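Local coordinates for protein beta-d-glucoside glucohydrolase (Hypocrea jecorina, PDB 3ZZ1) that probably hydrolyses terminal, non-reducing beta-D-glucosyl residues with release of beta-D-glucose, as a secreted family 3 beta-glucosidase of cellulose breakdown, at residues S83-N88 with R652-L657; S525-Y530 with A630-L635; T616-I621 with T666-I671. One frame throughout, in Å; residues are numbered along the deposited sequence.

Contact 1. Residues S83-N88 with R652-L657; sequences STWDVN and RGFAKL
Trp85 and Phe654 form a T-shaped pair, the edge of the indole turned to the face of the phenyl ring with the planes at 86° and the centroid of the indole's six-membered ring 5.5 Å from that of Phe654. Trp85 CE3 leads, 3.6 Å from Phe654 CB. With CG between its backbone N and carbonyl carbon (chi1 62°), Phe654 turns its ring edge to the Trp85 carbonyl, where CE2 comes 3.5 Å from Trp85 O. Val87 CG1 adds to the apolar patch, 3.8 Å from Phe654 CE2, and helix 134-150 packs on the same ring.

The polar part belongs to Lys656, whose extended chain crosses the Asp86 side chain at about a right angle. Its NZ donates to Thr84 O over 3.0 Å, in the carbonyl plane on a lone pair. Lys656 NZ also binds Ser525 OG and a water that donates to Asp86 OD2; NZ and OD2 stay 4.8 Å apart.

Thr84 OG1, itself bonded to Ala81 O, accepts from Asp86 N in an ST turn, and Asp86 is the N-cap of helix 87-103. This domain interface joins a helix-start turn of the N-terminal family 3 domain to an edge strand of the fibronectin type III-like sheet.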
ATOM      1  N   SER A  83      -7.397   4.167   0.275  1.00 10.44           N
ATOM      2  CA  SER A  83      -8.734   4.409   0.836  1.00 10.60           C
ATOM      3  C   SER A  83      -9.418   5.657   0.271  1.00 10.74           C
ATOM      4  O   SER A  83     -10.637   5.809   0.393  1.00 10.78           O
ATOM      5  CB  SER A  83      -8.680   4.474   2.368  1.00 10.70           C
ATOM      6  OG  SER A  83      -8.385   3.196   2.923  1.00 11.14           O
ATOM      7  N   THR A  84      -8.634   6.545  -0.339  1.00 10.77           N
ATOM      8  CA  THR A  84      -9.186   7.705  -1.040  1.00 11.08           C
ATOM      9  C   THR A  84      -9.791   7.298  -2.384  1.00 11.09           C
ATOM     10  O   THR A  84     -10.699   7.969  -2.889  1.00 11.25           O
ATOM     11  CB  THR A  84      -8.128   8.811  -1.300  1.00 11.09           C
ATOM     12  OG1 THR A  84      -7.183   8.360  -2.278  1.00 11.16           O
ATOM     13  CG2 THR A  84      -7.399   9.203  -0.019  1.00 11.19           C
ATOM     14  N   TRP A  85      -9.283   6.202  -2.954  1.00 10.98           N
ATOM     15  CA  TRP A  85      -9.655   5.758  -4.304  1.00 10.90           C
ATOM     16  C   TRP A  85      -9.449   6.899  -5.314  1.00 10.96           C
ATOM     17  O   TRP A  85     -10.166   7.011  -6.308  1.00 10.84           O
ATOM     18  CB  TRP A  85     -11.107   5.245  -4.341  1.00 10.80           C
ATOM     19  CG  TRP A  85     -11.364   4.006  -3.511  1.00 10.11           C
ATOM     20  CD1 TRP A  85     -11.380   3.916  -2.147  1.00  9.20           C
ATOM     21  CD2 TRP A  85     -11.649   2.687  -4.004  1.00  9.51           C
ATOM     22  NE1 TRP A  85     -11.650   2.622  -1.760  1.00  9.51           N
ATOM     23  CE2 TRP A  85     -11.819   1.848  -2.879  1.00  9.48           C
ATOM     24  CE3 TRP A  85     -11.776   2.134  -5.288  1.00  9.34           C
ATOM     25  CZ2 TRP A  85     -12.111   0.478  -2.998  1.00  9.40           C
ATOM     26  CZ3 TRP A  85     -12.066   0.767  -5.406  1.00  9.90           C
ATOM     27  CH2 TRP A  85     -12.231  -0.042  -4.264  1.00  9.29           C
ATOM     28  N   ASP A  86      -8.457   7.739  -5.032  1.00 11.10           N
ATOM     29  CA  ASP A  86      -8.196   8.939  -5.806  1.00 11.39           C
ATOM     30  C   ASP A  86      -6.810   8.859  -6.447  1.00 11.46           C
ATOM     31  O   ASP A  86      -5.796   9.122  -5.790  1.00 11.37           O
ATOM     32  CB  ASP A  86      -8.312  10.169  -4.898  1.00 11.31           C
ATOM     33  CG  ASP A  86      -8.392  11.470  -5.674  1.00 12.08           C
ATOM     34  OD1 ASP A  86      -7.708  11.607  -6.708  1.00 12.03           O
ATOM     35  OD2 ASP A  86      -9.138  12.369  -5.237  1.00 12.95           O
ATOM     36  N   VAL A  87      -6.775   8.493  -7.732  1.00 11.78           N
ATOM     37  CA  VAL A  87      -5.511   8.351  -8.473  1.00 12.02           C
ATOM     38  C   VAL A  87      -4.667   9.627  -8.452  1.00 12.14           C
ATOM     39  O   VAL A  87      -3.432   9.565  -8.435  1.00 12.59           O
ATOM     40  CB  VAL A  87      -5.723   7.870  -9.942  1.00 12.32           C
ATOM     41  CG1 VAL A  87      -6.310   6.456  -9.962  1.00 12.86           C
ATOM     42  CG2 VAL A  87      -6.601   8.839 -10.739  1.00 11.73           C
ATOM     43  N   ASN A  88      -5.338  10.777  -8.431  1.00 11.98           N
ATOM     44  CA  ASN A  88      -4.661  12.069  -8.399  1.00 12.22           C
ATOM     45  C   ASN A  88      -3.915  12.302  -7.089  1.00 11.75           C
ATOM     46  O   ASN A  88      -2.743  12.687  -7.101  1.00 11.18           O
ATOM     47  CB  ASN A  88      -5.644  13.205  -8.683  1.00 12.82           C
ATOM     48  CG  ASN A  88      -6.291  13.088 -10.057  1.00 14.82           C
ATOM     49  OD1 ASN A  88      -5.631  13.259 -11.090  1.00 16.95           O
ATOM     50  ND2 ASN A  88      -7.586  12.791 -10.075  1.00 15.72           N
ATOM     51  N   ARG A 652     -12.162  -4.024 -11.504  1.00 10.89           N
ATOM     52  CA  ARG A 652     -11.436  -3.748 -12.753  1.00 10.77           C
ATOM     53  C   ARG A 652     -11.567  -2.282 -13.168  1.00 10.73           C
ATOM     54  O   ARG A 652     -11.264  -1.914 -14.309  1.00 10.67           O
ATOM     55  CB  ARG A 652     -11.899  -4.673 -13.891  1.00 10.73           C
ATOM     56  CG  ARG A 652     -11.580  -6.161 -13.701  1.00 10.54           C
ATOM     57  CD  ARG A 652     -10.077  -6.414 -13.633  1.00 11.03           C
ATOM     58  NE  ARG A 652      -9.719  -7.812 -13.898  1.00 11.34           N
ATOM     59  CZ  ARG A 652      -9.114  -8.620 -13.030  1.00 11.24           C
ATOM     60  NH1 ARG A 652      -8.783  -8.184 -11.816  1.00 10.99           N
ATOM     61  NH2 ARG A 652      -8.829  -9.868 -13.385  1.00  9.84           N
ATOM     62  N   GLY A 653     -12.008  -1.451 -12.230  1.00 10.28           N
ATOM     63  CA  GLY A 653     -12.164  -0.031 -12.488  1.00 10.15           C
ATOM     64  C   GLY A 653     -12.737   0.728 -11.316  1.00 10.17           C
ATOM     65  O   GLY A 653     -13.518   0.185 -10.526  1.00  9.76           O
ATOM     66  N   PHE A 654     -12.323   1.987 -11.208  1.00 10.51           N
ATOM     67  CA  PHE A 654     -12.884   2.925 -10.243  1.00 10.82           C
ATOM     68  C   PHE A 654     -12.707   4.360 -10.726  1.00 11.45           C
ATOM     69  O   PHE A 654     -11.791   4.660 -11.496  1.00 11.88           O
ATOM     70  CB  PHE A 654     -12.281   2.723  -8.844  1.00 10.69           C
ATOM     71  CG  PHE A 654     -10.792   2.957  -8.768  1.00 10.10           C
ATOM     72  CD1 PHE A 654      -9.891   1.962  -9.150  1.00 10.47           C
ATOM     73  CD2 PHE A 654     -10.293   4.160  -8.291  1.00  9.66           C
ATOM     74  CE1 PHE A 654      -8.511   2.171  -9.069  1.00  9.90           C
ATOM     75  CE2 PHE A 654      -8.919   4.385  -8.206  1.00  9.93           C
ATOM     76  CZ  PHE A 654      -8.024   3.387  -8.598  1.00 10.28           C
ATOM     77  N   ALA A 655     -13.602   5.234 -10.279  1.00 11.82           N
ATOM     78  CA  ALA A 655     -13.537   6.657 -10.574  1.00 11.92           C
ATOM     79  C   ALA A 655     -14.042   7.425  -9.365  1.00 11.97           C
ATOM     80  O   ALA A 655     -14.896   6.933  -8.634  1.00 11.97           O
ATOM     81  CB  ALA A 655     -14.384   6.981 -11.791  1.00 12.11           C
ATOM     82  N   LYS A 656     -13.509   8.625  -9.151  1.00 12.12           N
ATOM     83  CA  LYS A 656     -13.983   9.488  -8.073  1.00 12.24           C
ATOM     84  C   LYS A 656     -14.469  10.824  -8.630  1.00 12.46           C
ATOM     85  O   LYS A 656     -13.722  11.521  -9.322  1.00 12.73           O
ATOM     86  CB  LYS A 656     -12.903   9.694  -7.009  1.00 12.09           C
ATOM     87  CG  LYS A 656     -13.445  10.247  -5.694  1.00 12.25           C
ATOM     88  CD  LYS A 656     -12.422  10.173  -4.571  1.00 11.68           C
ATOM     89  CE  LYS A 656     -13.093  10.446  -3.230  1.00 11.00           C
ATOM     90  NZ  LYS A 656     -12.151  10.407  -2.073  1.00 10.87           N
ATOM     91  N   LEU A 657     -15.726  11.159  -8.335  1.00 12.42           N
ATOM     92  CA  LEU A 657     -16.350  12.397  -8.809  1.00 12.70           C
ATOM     93  C   LEU A 657     -16.878  13.237  -7.648  1.00 12.67           C
ATOM     94  O   LEU A 657     -17.715  12.772  -6.868  1.00 12.88           O
ATOM     95  CB  LEU A 657     -17.508  12.088  -9.774  1.00 12.76           C
ATOM     96  CG  LEU A 657     -17.271  11.755 -11.251  1.00 13.05           C
ATOM     97  CD1 LEU A 657     -16.452  10.490 -11.458  1.00 13.94           C
ATOM     98  CD2 LEU A 657     -18.613  11.604 -11.921  1.00 13.30           C
TER
HETATM   99  O   HOH W   1     -10.134  12.328  -2.829  1.00 15.42           O

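Contact 2. Residues S525-Y530 with A630-L635; sequences SGKLVY and AEVAQL
Lys527 reaches out of its loop to strand 629-638 and ends against Glu631 and Val632. From CB the chain leaves with CG opposite the carbonyl carbon (chi1 -69°) and stays extended to its tip, running past Val632 in the opposite direction to that side chain. CD is the first atom to touch the strand: it lies 3.7 Å from Val632 CB and 3.4 Å from Gln634 NE2. That amide nitrogen has its own hydrogen bond to Gly574 O, while Gln634 OE1 is bonded to Tyr636 OH. One atom further, CE passes 3.6 Å from Glu631 OE1. Lys527 NZ then donates to Val632 O at 2.8 Å, somewhat tilted from the carbonyl plane. Lys527 NZ also forms a salt bridge with Glu631 OE1 at 2.9 Å.

The loop of the family 3 C-terminal domain is thus pinned to the fibronectin type III-like domain by a lysine that meets both backbone and side chain of one beta strand. Glu631 starts away from the loop, but a bend at chi2 (69°) brings its carboxylate back, and NZ meets OE1 from above the carboxylate plane, 52° out of it. Tyr584 OH holds the other oxygen, OE2, and Ala699 O takes a further bond from NZ. The buried ammonium therefore has three acceptors, and the carboxylate beside it probably favours its charged form.

Nearer the start of the strand, Ser525 CB packs on Ala630 CB at 3.8 Å, its OG being taken up by Lys656. A water donates to Ser525 O and, at 2.9 Å, to Ala630 O.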
ATOM      1  N   SER A 525     -15.625  10.592   1.958  1.00 13.84           N
ATOM      2  CA  SER A 525     -15.676  10.041   0.607  1.00 13.47           C
ATOM      3  C   SER A 525     -14.761   8.827   0.431  1.00 13.44           C
ATOM      4  O   SER A 525     -14.645   8.279  -0.667  1.00 13.77           O
ATOM      5  CB  SER A 525     -15.312  11.129  -0.409  1.00 13.43           C
ATOM      6  OG  SER A 525     -13.977  11.551  -0.218  1.00 12.18           O
ATOM      7  N   GLY A 526     -14.108   8.417   1.513  1.00 13.40           N
ATOM      8  CA  GLY A 526     -13.279   7.221   1.493  1.00 13.02           C
ATOM      9  C   GLY A 526     -14.128   5.966   1.499  1.00 12.94           C
ATOM     10  O   GLY A 526     -15.262   5.967   1.987  1.00 12.71           O
ATOM     11  N   LYS A 527     -13.576   4.891   0.948  1.00 12.75           N
ATOM     12  CA  LYS A 527     -14.267   3.610   0.904  1.00 12.47           C
ATOM     13  C   LYS A 527     -13.273   2.513   1.257  1.00 12.42           C
ATOM     14  O   LYS A 527     -12.085   2.630   0.938  1.00 12.66           O
ATOM     15  CB  LYS A 527     -14.926   3.398  -0.466  1.00 12.43           C
ATOM     16  CG  LYS A 527     -16.114   4.356  -0.694  1.00 12.56           C
ATOM     17  CD  LYS A 527     -16.975   4.014  -1.895  1.00 12.10           C
ATOM     18  CE  LYS A 527     -18.240   4.865  -1.885  1.00 11.71           C
ATOM     19  NZ  LYS A 527     -19.009   4.751  -3.140  1.00 11.57           N
ATOM     20  N   LEU A 528     -13.749   1.474   1.942  1.00 11.92           N
ATOM     21  CA  LEU A 528     -12.872   0.421   2.467  1.00 11.82           C
ATOM     22  C   LEU A 528     -12.067  -0.274   1.382  1.00 11.82           C
ATOM     23  O   LEU A 528     -12.551  -0.480   0.265  1.00 11.75           O
ATOM     24  CB  LEU A 528     -13.662  -0.621   3.264  1.00 11.57           C
ATOM     25  CG  LEU A 528     -14.325  -0.204   4.583  1.00 11.18           C
ATOM     26  CD1 LEU A 528     -15.191  -1.337   5.092  1.00 10.50           C
ATOM     27  CD2 LEU A 528     -13.304   0.200   5.638  1.00 10.83           C
ATOM     28  N   VAL A 529     -10.827  -0.616   1.720  1.00 11.87           N
ATOM     29  CA  VAL A 529      -9.950  -1.349   0.818  1.00 11.80           C
ATOM     30  C   VAL A 529      -9.685  -2.747   1.376  1.00 11.77           C
ATOM     31  O   VAL A 529      -8.808  -3.467   0.903  1.00 11.72           O
ATOM     32  CB  VAL A 529      -8.624  -0.580   0.526  1.00 11.84           C
ATOM     33  CG1 VAL A 529      -8.913   0.720  -0.212  1.00 11.36           C
ATOM     34  CG2 VAL A 529      -7.837  -0.312   1.812  1.00 12.09           C
ATOM     35  N   TYR A 530     -10.449  -3.103   2.405  1.00 11.92           N
ATOM     36  CA  TYR A 530     -10.521  -4.471   2.924  1.00 11.81           C
ATOM     37  C   TYR A 530     -11.916  -4.725   3.495  1.00 11.94           C
ATOM     38  O   TYR A 530     -12.692  -3.783   3.679  1.00 11.81           O
ATOM     39  CB  TYR A 530      -9.433  -4.745   3.977  1.00 11.70           C
ATOM     40  CG  TYR A 530      -9.204  -3.637   4.980  1.00 11.64           C
ATOM     41  CD1 TYR A 530     -10.123  -3.384   6.002  1.00 11.64           C
ATOM     42  CD2 TYR A 530      -8.053  -2.852   4.920  1.00 11.65           C
ATOM     43  CE1 TYR A 530      -9.905  -2.369   6.929  1.00 11.25           C
ATOM     44  CE2 TYR A 530      -7.830  -1.834   5.836  1.00 11.55           C
ATOM     45  CZ  TYR A 530      -8.757  -1.599   6.839  1.00 11.67           C
ATOM     46  OH  TYR A 530      -8.528  -0.592   7.749  1.00 12.07           O
ATOM     47  N   ALA A 630     -18.224  13.708  -2.705  1.00 12.15           N
ATOM     48  CA  ALA A 630     -17.523  12.950  -3.731  1.00 11.83           C
ATOM     49  C   ALA A 630     -17.933  11.485  -3.661  1.00 11.68           C
ATOM     50  O   ALA A 630     -18.033  10.909  -2.573  1.00 12.03           O
ATOM     51  CB  ALA A 630     -16.007  13.104  -3.579  1.00 11.61           C
ATOM     52  N   GLU A 631     -18.182  10.890  -4.823  1.00 11.52           N
ATOM     53  CA  GLU A 631     -18.556   9.480  -4.905  1.00 11.33           C
ATOM     54  C   GLU A 631     -17.484   8.640  -5.592  1.00 11.20           C
ATOM     55  O   GLU A 631     -16.922   9.044  -6.610  1.00 10.69           O
ATOM     56  CB  GLU A 631     -19.894   9.314  -5.634  1.00 11.36           C
ATOM     57  CG  GLU A 631     -20.276   7.871  -6.005  1.00 11.82           C
ATOM     58  CD  GLU A 631     -20.618   6.986  -4.801  1.00 12.40           C
ATOM     59  OE1 GLU A 631     -20.204   7.293  -3.664  1.00 12.99           O
ATOM     60  OE2 GLU A 631     -21.308   5.967  -4.995  1.00 12.35           O
ATOM     61  N   VAL A 632     -17.222   7.467  -5.025  1.00 11.30           N
ATOM     62  CA  VAL A 632     -16.319   6.493  -5.631  1.00 11.25           C
ATOM     63  C   VAL A 632     -17.143   5.409  -6.322  1.00 11.31           C
ATOM     64  O   VAL A 632     -17.745   4.561  -5.661  1.00 11.51           O
ATOM     65  CB  VAL A 632     -15.356   5.870  -4.589  1.00 11.21           C
ATOM     66  CG1 VAL A 632     -14.441   4.833  -5.240  1.00 10.76           C
ATOM     67  CG2 VAL A 632     -14.534   6.951  -3.910  1.00 10.95           C
ATOM     68  N   ALA A 633     -17.183   5.461  -7.650  1.00 11.26           N
ATOM     69  CA  ALA A 633     -17.866   4.451  -8.451  1.00 11.43           C
ATOM     70  C   ALA A 633     -16.903   3.324  -8.783  1.00 11.72           C
ATOM     71  O   ALA A 633     -15.752   3.566  -9.159  1.00 11.44           O
ATOM     72  CB  ALA A 633     -18.410   5.065  -9.728  1.00 11.45           C
ATOM     73  N   GLN A 634     -17.383   2.094  -8.652  1.00 12.00           N
ATOM     74  CA  GLN A 634     -16.540   0.918  -8.836  1.00 12.24           C
ATOM     75  C   GLN A 634     -17.074   0.014  -9.943  1.00 12.40           C
ATOM     76  O   GLN A 634     -18.283  -0.206 -10.048  1.00 12.30           O
ATOM     77  CB  GLN A 634     -16.426   0.146  -7.518  1.00 12.22           C
ATOM     78  CG  GLN A 634     -15.692   0.911  -6.421  1.00 11.91           C
ATOM     79  CD  GLN A 634     -16.150   0.546  -5.022  1.00 11.94           C
ATOM     80  OE1 GLN A 634     -16.263  -0.623  -4.678  1.00 11.45           O
ATOM     81  NE2 GLN A 634     -16.402   1.559  -4.202  1.00 13.36           N
ATOM     82  N   LEU A 635     -16.163  -0.480 -10.780  1.00 12.43           N
ATOM     83  CA  LEU A 635     -16.498  -1.481 -11.788  1.00 12.35           C
ATOM     84  C   LEU A 635     -16.043  -2.855 -11.320  1.00 12.45           C
ATOM     85  O   LEU A 635     -14.884  -3.039 -10.938  1.00 12.42           O
ATOM     86  CB  LEU A 635     -15.855  -1.135 -13.138  1.00 12.25           C
ATOM     87  CG  LEU A 635     -15.802  -2.203 -14.241  1.00 11.56           C
ATOM     88  CD1 LEU A 635     -17.186  -2.555 -14.745  1.00 11.79           C
ATOM     89  CD2 LEU A 635     -14.927  -1.762 -15.397  1.00  9.99           C
TER
HETATM   90  O   HOH W   2     -17.032   8.261  -1.825  1.00  7.24           O

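Contact 3. Residues T616-I621 with T666-I671; sequences TVTVDI and TATFNI
Val617 and Phe669 face each other as an antiparallel hydrogen-bonded pair: Val617 N donates to Phe669 O at 2.8 Å, and Phe669 N to Val617 O at 2.7 Å with an N-H...O angle of 171°. Val619 and Ala667 repeat the pattern. At the non-hydrogen-bonded pair between them, Thr618 CA approaches Ala667 O at 3.3 Å in a CA-H...O contact.

The bonded pairs' side chains share the buried face. Phe669, its CG opposite the carbonyl carbon (chi1 -46°), slants toward the neighbouring strand, placing CE2 3.8 Å from Val619 CG2. On one flank Val617 CG2 touches Ile671 CD1 at 3.6 Å; on the other, Ile621 CD1 reaches Ala667 CB. An alanine in place of Phe669 would probably open a gap beside Val619 and deprive Ala633 and Leu635 of the ring they pack on.

The other face carries four threonines, with Asp620 and Asn670. One water bridges Thr618 OG1 and Thr668 OG1, 2.6 Å from the latter.

Further out, strand 582-591 bonds to the far edge of 613-623, and Ala655 and Val697 touch Phe669 from the opposing sheet. The chemistry divides by face: apolar toward the sandwich interior, polar and hydroxyl-rich on the at least partly exposed outside.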
ATOM      1  N   THR A 616     -14.134   0.185 -22.909  1.00 14.60           N
ATOM      2  CA  THR A 616     -14.456   1.372 -22.121  1.00 14.86           C
ATOM      3  C   THR A 616     -15.870   1.241 -21.554  1.00 15.21           C
ATOM      4  O   THR A 616     -16.833   1.032 -22.299  1.00 15.19           O
ATOM      5  CB  THR A 616     -14.341   2.662 -22.972  1.00 15.08           C
ATOM      6  OG1 THR A 616     -13.030   2.750 -23.546  1.00 14.43           O
ATOM      7  CG2 THR A 616     -14.596   3.911 -22.125  1.00 14.97           C
ATOM      8  N   VAL A 617     -15.982   1.336 -20.235  1.00 15.27           N
ATOM      9  CA  VAL A 617     -17.273   1.296 -19.564  1.00 15.55           C
ATOM     10  C   VAL A 617     -17.548   2.660 -18.934  1.00 15.83           C
ATOM     11  O   VAL A 617     -16.689   3.224 -18.245  1.00 15.73           O
ATOM     12  CB  VAL A 617     -17.355   0.149 -18.505  1.00 15.66           C
ATOM     13  CG1 VAL A 617     -18.709   0.145 -17.809  1.00 15.78           C
ATOM     14  CG2 VAL A 617     -17.126  -1.206 -19.155  1.00 15.30           C
ATOM     15  N   THR A 618     -18.750   3.177 -19.185  1.00 16.09           N
ATOM     16  CA  THR A 618     -19.158   4.513 -18.756  1.00 16.43           C
ATOM     17  C   THR A 618     -20.490   4.481 -17.994  1.00 16.49           C
ATOM     18  O   THR A 618     -21.407   3.742 -18.363  1.00 16.59           O
ATOM     19  CB  THR A 618     -19.289   5.457 -19.979  1.00 16.63           C
ATOM     20  OG1 THR A 618     -18.019   5.574 -20.636  1.00 17.25           O
ATOM     21  CG2 THR A 618     -19.760   6.825 -19.566  1.00 16.29           C
ATOM     22  N   VAL A 619     -20.570   5.268 -16.923  1.00 16.46           N
ATOM     23  CA  VAL A 619     -21.817   5.505 -16.185  1.00 16.49           C
ATOM     24  C   VAL A 619     -21.923   6.981 -15.823  1.00 16.08           C
ATOM     25  O   VAL A 619     -20.908   7.672 -15.720  1.00 15.98           O
ATOM     26  CB  VAL A 619     -21.925   4.684 -14.859  1.00 16.52           C
ATOM     27  CG1 VAL A 619     -22.285   3.244 -15.131  1.00 17.28           C
ATOM     28  CG2 VAL A 619     -20.646   4.796 -14.017  1.00 16.75           C
ATOM     29  N   ASP A 620     -23.153   7.451 -15.633  1.00 15.73           N
ATOM     30  CA  ASP A 620     -23.400   8.795 -15.131  1.00 15.50           C
ATOM     31  C   ASP A 620     -23.651   8.732 -13.636  1.00 15.15           C
ATOM     32  O   ASP A 620     -24.295   7.803 -13.147  1.00 15.22           O
ATOM     33  CB  ASP A 620     -24.603   9.429 -15.829  1.00 15.71           C
ATOM     34  CG  ASP A 620     -24.332   9.754 -17.278  1.00 16.49           C
ATOM     35  OD1 ASP A 620     -23.152   9.702 -17.691  1.00 18.04           O
ATOM     36  OD2 ASP A 620     -25.297  10.069 -18.005  1.00 16.88           O
ATOM     37  N   ILE A 621     -23.121   9.711 -12.912  1.00 14.40           N
ATOM     38  CA  ILE A 621     -23.357   9.809 -11.479  1.00 14.01           C
ATOM     39  C   ILE A 621     -23.868  11.205 -11.150  1.00 13.78           C
ATOM     40  O   ILE A 621     -23.226  12.203 -11.489  1.00 13.79           O
ATOM     41  CB  ILE A 621     -22.085   9.501 -10.660  1.00 13.94           C
ATOM     42  CG1 ILE A 621     -21.510   8.139 -11.059  1.00 14.07           C
ATOM     43  CG2 ILE A 621     -22.387   9.525  -9.165  1.00 13.52           C
ATOM     44  CD1 ILE A 621     -20.038   8.026 -10.824  1.00 15.79           C
ATOM     45  N   THR A 666     -19.481  12.189 -15.448  1.00 15.06           N
ATOM     46  CA  THR A 666     -19.168  10.954 -16.148  1.00 14.89           C
ATOM     47  C   THR A 666     -18.068  10.176 -15.436  1.00 14.66           C
ATOM     48  O   THR A 666     -16.993  10.709 -15.176  1.00 14.54           O
ATOM     49  CB  THR A 666     -18.700  11.235 -17.594  1.00 15.03           C
ATOM     50  OG1 THR A 666     -19.708  11.972 -18.296  1.00 15.21           O
ATOM     51  CG2 THR A 666     -18.408   9.927 -18.333  1.00 14.75           C
ATOM     52  N   ALA A 667     -18.345   8.910 -15.136  1.00 14.67           N
ATOM     53  CA  ALA A 667     -17.323   7.990 -14.659  1.00 14.59           C
ATOM     54  C   ALA A 667     -16.917   7.065 -15.803  1.00 14.61           C
ATOM     55  O   ALA A 667     -17.746   6.342 -16.352  1.00 14.44           O
ATOM     56  CB  ALA A 667     -17.827   7.191 -13.476  1.00 14.54           C
ATOM     57  N   THR A 668     -15.637   7.113 -16.159  1.00 14.61           N
ATOM     58  CA  THR A 668     -15.101   6.340 -17.273  1.00 14.42           C
ATOM     59  C   THR A 668     -14.132   5.275 -16.767  1.00 14.31           C
ATOM     60  O   THR A 668     -13.132   5.595 -16.123  1.00 14.33           O
ATOM     61  CB  THR A 668     -14.383   7.264 -18.281  1.00 14.53           C
ATOM     62  OG1 THR A 668     -15.322   8.196 -18.826  1.00 14.51           O
ATOM     63  CG2 THR A 668     -13.739   6.461 -19.421  1.00 14.21           C
ATOM     64  N   PHE A 669     -14.433   4.015 -17.058  1.00 13.99           N
ATOM     65  CA  PHE A 669     -13.538   2.919 -16.717  1.00 14.00           C
ATOM     66  C   PHE A 669     -12.898   2.359 -17.978  1.00 13.95           C
ATOM     67  O   PHE A 669     -13.569   1.745 -18.807  1.00 14.06           O
ATOM     68  CB  PHE A 669     -14.279   1.809 -15.959  1.00 13.97           C
ATOM     69  CG  PHE A 669     -15.173   2.312 -14.857  1.00 14.07           C
ATOM     70  CD1 PHE A 669     -14.637   2.755 -13.651  1.00 13.89           C
ATOM     71  CD2 PHE A 669     -16.554   2.346 -15.030  1.00 13.68           C
ATOM     72  CE1 PHE A 669     -15.469   3.221 -12.631  1.00 13.93           C
ATOM     73  CE2 PHE A 669     -17.392   2.815 -14.021  1.00 13.59           C
ATOM     74  CZ  PHE A 669     -16.848   3.251 -12.818  1.00 14.04           C
ATOM     75  N   ASN A 670     -11.599   2.590 -18.120  1.00 13.74           N
ATOM     76  CA  ASN A 670     -10.835   2.037 -19.231  1.00 13.72           C
ATOM     77  C   ASN A 670     -10.345   0.634 -18.912  1.00 13.62           C
ATOM     78  O   ASN A 670      -9.689   0.407 -17.886  1.00 13.48           O
ATOM     79  CB  ASN A 670      -9.666   2.958 -19.599  1.00 13.73           C
ATOM     80  CG  ASN A 670     -10.137   4.296 -20.140  1.00 14.22           C
ATOM     81  OD1 ASN A 670     -11.110   4.362 -20.888  1.00 14.48           O
ATOM     82  ND2 ASN A 670      -9.453   5.372 -19.754  1.00 14.94           N
ATOM     83  N   ILE A 671     -10.675  -0.302 -19.799  1.00 13.26           N
ATOM     84  CA  ILE A 671     -10.376  -1.710 -19.580  1.00 13.08           C
ATOM     85  C   ILE A 671      -9.211  -2.179 -20.446  1.00 12.85           C
ATOM     86  O   ILE A 671      -9.300  -2.185 -21.676  1.00 12.88           O
ATOM     87  CB  ILE A 671     -11.625  -2.590 -19.809  1.00 13.06           C
ATOM     88  CG1 ILE A 671     -12.728  -2.200 -18.814  1.00 13.56           C
ATOM     89  CG2 ILE A 671     -11.273  -4.072 -19.695  1.00 13.26           C
ATOM     90  CD1 ILE A 671     -14.023  -2.950 -19.001  1.00 15.27           C
TER
HETATM   91  O   HOH W   3     -16.154   7.774 -21.290  1.00 30.79           O

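In the fold
The three contacts form a path from the catalytic domains into the beta sandwich of the fibronectin type III-like domain. Contacts 1 and 2, with centres about 7 Å apart, meet directly: Trp85 NE1 lies 2.7 Å from Lys527 O, a probable hydrogen bond, and strands 650-659 and 629-638 are neighbours in one sheet. Their outward side chains meet the N-terminal and C-terminal domains, while the reverse of that sheet packs on contact 3. There Phe669 CE1 comes 3.5 Å from Ala633 O, and Phe669 CD1 equally near Phe654 N. Contact 3 is centred about 12 Å from contact 1 and 15 Å from contact 2. Bound glycerol, probably from crystallisation, lies near Val87 and Asn670.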